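Probable sugar ABC transporter, sugar-binding protein (Streptococcus pneumoniae, PDB 2W7Y) binds blood-group A-trisaccharide and, as the solute-binding protein of a probable sugar ABC transporter, presumably delivers such glycans to the membrane components for uptake. Local coordinates at residues A[133-138]-A[331-336]; A[211-216]-A[302-307]. All coordinates share one frame; numbering follows the deposited sequence.

Interaction 1 (A[133-138]-A[331-336]); sequences EKNVGL and YMTSDD
Asn135, on the short helix 133-136, grips the junction between helices 319-332 and 335-343 through both its methylene and its amide. The packed part centres on the methyl of Thr333: CG2 is modelled 3.1 Å from Asn135 CB, too short for an ordinary carbon contact, so its exact placing is doubtful; Val136 CG1 lies 4.1 Å from it on the buried flank. Threonine's short branch lets a methyl lie beside the helix backbone, with CG2 3.5 Å from Asn135 O.

Asn135 ND2 donates to Thr333 O over 3.0 Å, nearly straight at 164°. The acceptor lies in the amide plane, while the donor sits 32° off the carbonyl plane. Asn135 CG stands anti to its own carbonyl carbon (chi1 -63°), which carries the amide across.

Toward the solvent side the fit slackens. Asp335 OD1 is 3.9 Å from Asn135 ND2, too far to bond, and hydrogen-bonds instead to Asn351. Ser334, N-cap of helix 335-343, has its CB pointing away and gives its hydroxyl to Tyr331 O.

With the Thr333 side chain about 13 Å from the bound galactose, this is no sugar contact: one directed amide bond ties a short helix to a helix-helix break of the solute-binding-protein fold.

Interaction 2 (A[211-216]-A[302-307]); sequences FNTVLG and VAISSS
Thr213 of helix 207-215 meets Val302 and Ile304 of strand 302-306 in a contact made by van der Waals packing, with no hydrogen bond between the two segments. The helix passes over the strand with segment axes 8.0 Å apart at their closest and N-to-C directions 121° apart.

Carbon-to-carbon contacts do most of the work. Thr213 CG2 rests 3.7 Å from Ile304 CG1 and also touches the CD1 methyl, the two side chains meeting at about a right angle. Thr213 CB lies 3.9 Å from Val302 CG1. Ile304 extends CG1 anti to its own carbonyl carbon (chi1 -69°), which brings the end of the chain nearer the helix; CD1 then reaches Asn212 CB at 4.3 Å. Beta-branched Val302 and Ile304 suit a strand, and each presents a broad apolar surface.

A second kind of contact sets methyls against backbone oxygens. Val302 CG1 lies 3.6 Å from Thr213 O, while its other methyl, CG2, is 3.9 Å from Gly216 O. Gly216 has no side chain to stand between its backbone and the valine.

The polar groups look to other partners. Thr213 OG1 bonds back to Arg209 O within its helix, leaving the methyl to face the strand. The Asn212 amide bonds to Pro386 O and Val388 N, and Gly216 O accepts from Arg222. With these buried polar groups supplied from beside the interface, helix and strand can meet by van der Waals contact without a hydrogen bond across, joining the helix to the mixed sheet containing strand 302-306.

How the interactions relate
Interaction 2 is the deeper contact: all its touching residues are buried, its centre is about 11 Å from that of the chain, and the side chain of Ile304 is about 9 Å from the bound N-acetylgalactosamine. Interaction 1, its centre about 18 Å from that of the chain, is only partly buried. Place and chemistry go together, since interaction 1 adds a directed side-chain bond to a small apolar patch and interaction 2 joins a helix to a sheet strand by van der Waals contact. They share no helix or strand, and their centres are 24 Å apart. Even so, their segments touch, where Leu138 CD2 packs 3.7 Å from Ser306 C and Leu138 O approaches Ser307 OG.

Interaction 1 (A[133-138]-A[331-336])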
loop_
_atom_site.group_PDB
_atom_site.type_symbol
_atom_site.label_atom_id
_atom_site.label_comp_id
_atom_site.label_asym_id
_atom_site.label_seq_id
_atom_site.Cartn_x
_atom_site.Cartn_y
_atom_site.Cartn_z
ATOM N N GLU A 133 -18.482 -3.393 -11.802
ATOM C CA GLU A 133 -17.152 -3.282 -12.411
ATOM C C GLU A 133 -16.515 -1.930 -12.082
ATOM O O GLU A 133 -15.358 -1.865 -11.660
ATOM C CB GLU A 133 -17.225 -3.456 -13.934
ATOM C CG GLU A 133 -17.387 -4.896 -14.418
ATOM C CD GLU A 133 -18.839 -5.376 -14.494
ATOM O OE1 GLU A 133 -19.765 -4.619 -14.118
ATOM O OE2 GLU A 133 -19.055 -6.525 -14.942
ATOM N N LYS A 134 -17.290 -0.864 -12.284
ATOM C CA LYS A 134 -16.850 0.510 -12.032
ATOM C C LYS A 134 -16.643 0.804 -10.551
ATOM O O LYS A 134 -15.760 1.586 -10.184
ATOM C CB LYS A 134 -17.861 1.507 -12.602
ATOM C CG LYS A 134 -17.521 2.025 -13.977
ATOM C CD LYS A 134 -18.171 3.381 -14.189
ATOM C CE LYS A 134 -17.240 4.337 -14.912
ATOM N NZ LYS A 134 -17.601 5.765 -14.687
ATOM N N ASN A 135 -17.470 0.185 -9.711
ATOM C CA ASN A 135 -17.424 0.386 -8.267
ATOM C C ASN A 135 -16.167 -0.182 -7.612
ATOM O O ASN A 135 -15.658 0.388 -6.647
ATOM C CB ASN A 135 -18.671 -0.204 -7.603
ATOM C CG ASN A 135 -19.951 0.478 -8.042
ATOM O OD1 ASN A 135 -20.442 0.245 -9.144
ATOM N ND2 ASN A 135 -20.505 1.320 -7.173
ATOM N N VAL A 136 -15.677 -1.306 -8.134
ATOM C CA VAL A 136 -14.465 -1.942 -7.602
ATOM C C VAL A 136 -13.200 -1.428 -8.299
ATOM O O VAL A 136 -12.090 -1.594 -7.782
ATOM C CB VAL A 136 -14.536 -3.496 -7.655
ATOM C CG1 VAL A 136 -15.731 -4.002 -6.850
ATOM C CG2 VAL A 136 -14.587 -4.010 -9.097
ATOM N N GLY A 137 -13.388 -0.813 -9.470
ATOM C CA GLY A 137 -12.322 -0.160 -10.224
ATOM C C GLY A 137 -11.138 -1.039 -10.565
ATOM O O GLY A 137 -11.290 -2.074 -11.217
ATOM N N LEU A 138 -9.960 -0.617 -10.107
ATOM C CA LEU A 138 -8.694 -1.302 -10.378
ATOM C C LEU A 138 -8.639 -2.742 -9.841
ATOM O O LEU A 138 -7.919 -3.576 -10.393
ATOM C CB LEU A 138 -7.515 -0.469 -9.843
ATOM C CG LEU A 138 -6.076 -0.864 -10.197
ATOM C CD1 LEU A 138 -5.841 -0.860 -11.706
ATOM C CD2 LEU A 138 -5.087 0.060 -9.508
ATOM N N TYR A 331 -21.881 -2.197 -0.264
ATOM C CA TYR A 331 -22.018 -0.976 0.527
ATOM C C TYR A 331 -20.729 -0.140 0.555
ATOM O O TYR A 331 -20.754 1.060 0.263
ATOM C CB TYR A 331 -22.477 -1.341 1.942
ATOM C CG TYR A 331 -22.420 -0.224 2.960
ATOM C CD1 TYR A 331 -23.457 0.704 3.069
ATOM C CD2 TYR A 331 -21.336 -0.109 3.835
ATOM C CE1 TYR A 331 -23.411 1.728 4.017
ATOM C CE2 TYR A 331 -21.277 0.906 4.779
ATOM C CZ TYR A 331 -22.318 1.819 4.869
ATOM O OH TYR A 331 -22.264 2.824 5.807
HETATM N N MSE A 332 -19.611 -0.783 0.895
HETATM C CA MSE A 332 -18.314 -0.104 1.017
HETATM C C MSE A 332 -17.811 0.432 -0.316
HETATM O O MSE A 332 -16.900 1.253 -0.369
HETATM C CB MSE A 332 -17.269 -1.049 1.615
HETATM C CG MSE A 332 -17.457 -1.344 3.096
HETATM SE SE MSE A 332 -17.559 0.248 4.237
HETATM C CE MSE A 332 -15.762 0.965 3.959
ATOM N N THR A 333 -18.442 -0.033 -1.383
ATOM C CA THR A 333 -18.009 0.212 -2.746
ATOM C C THR A 333 -19.048 1.076 -3.500
ATOM O O THR A 333 -18.880 1.404 -4.678
ATOM C CB THR A 333 -17.631 -1.160 -3.394
ATOM O OG1 THR A 333 -16.209 -1.343 -3.312
ATOM C CG2 THR A 333 -18.069 -1.295 -4.813
ATOM N N SER A 334 -20.092 1.484 -2.778
ATOM C CA SER A 334 -21.160 2.320 -3.328
ATOM C C SER A 334 -20.746 3.784 -3.515
ATOM O O SER A 334 -19.804 4.261 -2.878
ATOM C CB SER A 334 -22.417 2.234 -2.452
ATOM O OG SER A 334 -22.182 2.761 -1.160
ATOM N N ASP A 335 -21.479 4.479 -4.385
ATOM C CA ASP A 335 -21.222 5.882 -4.728
ATOM C C ASP A 335 -21.112 6.801 -3.510
ATOM O O ASP A 335 -20.185 7.608 -3.420
ATOM C CB ASP A 335 -22.308 6.408 -5.678
ATOM C CG ASP A 335 -22.167 5.876 -7.100
ATOM O OD1 ASP A 335 -21.212 5.115 -7.376
ATOM O OD2 ASP A 335 -23.018 6.228 -7.948
ATOM N N ASP A 336 -22.061 6.669 -2.584
ATOM C CA ASP A 336 -22.141 7.536 -1.407
ATOM C C ASP A 336 -21.034 7.291 -0.378
ATOM O O ASP A 336 -20.519 8.235 0.220
ATOM C CB ASP A 336 -23.522 7.421 -0.744
ATOM C CG ASP A 336 -24.642 7.981 -1.611
ATOM O OD1 ASP A 336 -24.358 8.740 -2.565
ATOM O OD2 ASP A 336 -25.818 7.661 -1.337
#

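Interaction 2 (A[211-216]-A[302-307])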
loop_
_atom_site.group_PDB
_atom_site.type_symbol
_atom_site.label_atom_id
_atom_site.label_comp_id
_atom_site.label_asym_id
_atom_site.label_seq_id
_atom_site.Cartn_x
_atom_site.Cartn_y
_atom_site.Cartn_z
ATOM N N PHE A 211 12.747 -0.424 -4.107
ATOM C CA PHE A 211 12.990 -1.634 -4.904
ATOM C C PHE A 211 11.893 -1.843 -5.955
ATOM O O PHE A 211 12.189 -2.104 -7.122
ATOM C CB PHE A 211 13.106 -2.873 -4.002
ATOM C CG PHE A 211 13.230 -4.181 -4.759
ATOM C CD1 PHE A 211 14.450 -4.577 -5.309
ATOM C CD2 PHE A 211 12.126 -5.020 -4.914
ATOM C CE1 PHE A 211 14.563 -5.789 -6.012
ATOM C CE2 PHE A 211 12.229 -6.228 -5.608
ATOM C CZ PHE A 211 13.449 -6.615 -6.158
ATOM N N ASN A 212 10.640 -1.730 -5.520
ATOM C CA ASN A 212 9.465 -1.891 -6.370
ATOM C C ASN A 212 9.500 -0.975 -7.587
ATOM O O ASN A 212 9.183 -1.395 -8.705
ATOM C CB ASN A 212 8.206 -1.584 -5.552
ATOM C CG ASN A 212 6.978 -2.359 -6.015
ATOM O OD1 ASN A 212 6.135 -2.713 -5.197
ATOM N ND2 ASN A 212 6.857 -2.604 -7.315
ATOM N N THR A 213 9.896 0.276 -7.359
ATOM C CA THR A 213 9.874 1.295 -8.403
ATOM C C THR A 213 11.120 1.306 -9.289
ATOM O O THR A 213 11.021 1.627 -10.474
ATOM C CB THR A 213 9.580 2.710 -7.841
ATOM O OG1 THR A 213 10.472 3.013 -6.758
ATOM C CG2 THR A 213 8.152 2.793 -7.343
ATOM N N VAL A 214 12.277 0.950 -8.729
ATOM C CA VAL A 214 13.525 0.935 -9.508
ATOM C C VAL A 214 13.558 -0.256 -10.463
ATOM O O VAL A 214 14.185 -0.198 -11.521
ATOM C CB VAL A 214 14.814 1.020 -8.620
ATOM C CG1 VAL A 214 15.151 -0.321 -7.972
ATOM C CG2 VAL A 214 15.998 1.535 -9.438
ATOM N N LEU A 215 12.863 -1.325 -10.085
ATOM C CA LEU A 215 12.670 -2.474 -10.954
ATOM C C LEU A 215 11.828 -2.069 -12.169
ATOM O O LEU A 215 12.107 -2.491 -13.290
ATOM C CB LEU A 215 12.011 -3.619 -10.173
ATOM C CG LEU A 215 12.054 -5.049 -10.723
ATOM C CD1 LEU A 215 13.477 -5.592 -10.805
ATOM C CD2 LEU A 215 11.196 -5.952 -9.858
ATOM N N GLY A 216 10.825 -1.221 -11.945
ATOM C CA GLY A 216 9.960 -0.723 -13.019
ATOM C C GLY A 216 10.593 0.303 -13.951
ATOM O O GLY A 216 9.898 0.950 -14.732
ATOM N N VAL A 302 8.410 6.986 -12.234
ATOM C CA VAL A 302 7.698 5.765 -11.856
ATOM C C VAL A 302 6.878 5.985 -10.583
ATOM O O VAL A 302 7.314 6.677 -9.663
ATOM C CB VAL A 302 8.665 4.556 -11.691
ATOM C CG1 VAL A 302 7.906 3.276 -11.352
ATOM C CG2 VAL A 302 9.486 4.349 -12.958
ATOM N N ALA A 303 5.678 5.409 -10.554
ATOM C CA ALA A 303 4.827 5.427 -9.367
ATOM C C ALA A 303 4.229 4.048 -9.122
ATOM O O ALA A 303 4.240 3.191 -10.004
ATOM C CB ALA A 303 3.727 6.477 -9.507
ATOM N N ILE A 304 3.727 3.832 -7.911
ATOM C CA ILE A 304 3.049 2.588 -7.570
ATOM C C ILE A 304 1.540 2.776 -7.742
ATOM O O ILE A 304 0.960 3.731 -7.216
ATOM C CB ILE A 304 3.408 2.107 -6.130
ATOM C CG1 ILE A 304 4.874 1.657 -6.072
ATOM C CG2 ILE A 304 2.491 0.966 -5.688
ATOM C CD1 ILE A 304 5.522 1.726 -4.700
ATOM N N SER A 305 0.923 1.877 -8.506
ATOM C CA SER A 305 -0.528 1.858 -8.659
ATOM C C SER A 305 -1.042 0.433 -8.655
ATOM O O SER A 305 -1.009 -0.267 -9.675
ATOM C CB SER A 305 -0.976 2.574 -9.933
ATOM O OG SER A 305 -2.380 2.777 -9.916
ATOM N N SER A 306 -1.497 0.005 -7.486
ATOM C CA SER A 306 -2.119 -1.294 -7.345
ATOM C C SER A 306 -3.386 -1.186 -6.515
ATOM O O SER A 306 -3.769 -0.090 -6.086
ATOM C CB SER A 306 -1.142 -2.312 -6.759
ATOM O OG SER A 306 -0.729 -1.911 -5.472
ATOM N N SER A 307 -4.051 -2.320 -6.328
ATOM C CA SER A 307 -5.287 -2.385 -5.572
ATOM C C SER A 307 -4.986 -2.588 -4.099
ATOM O O SER A 307 -5.471 -1.836 -3.250
ATOM C CB SER A 307 -6.155 -3.533 -6.087
ATOM O OG SER A 307 -6.325 -3.447 -7.490
#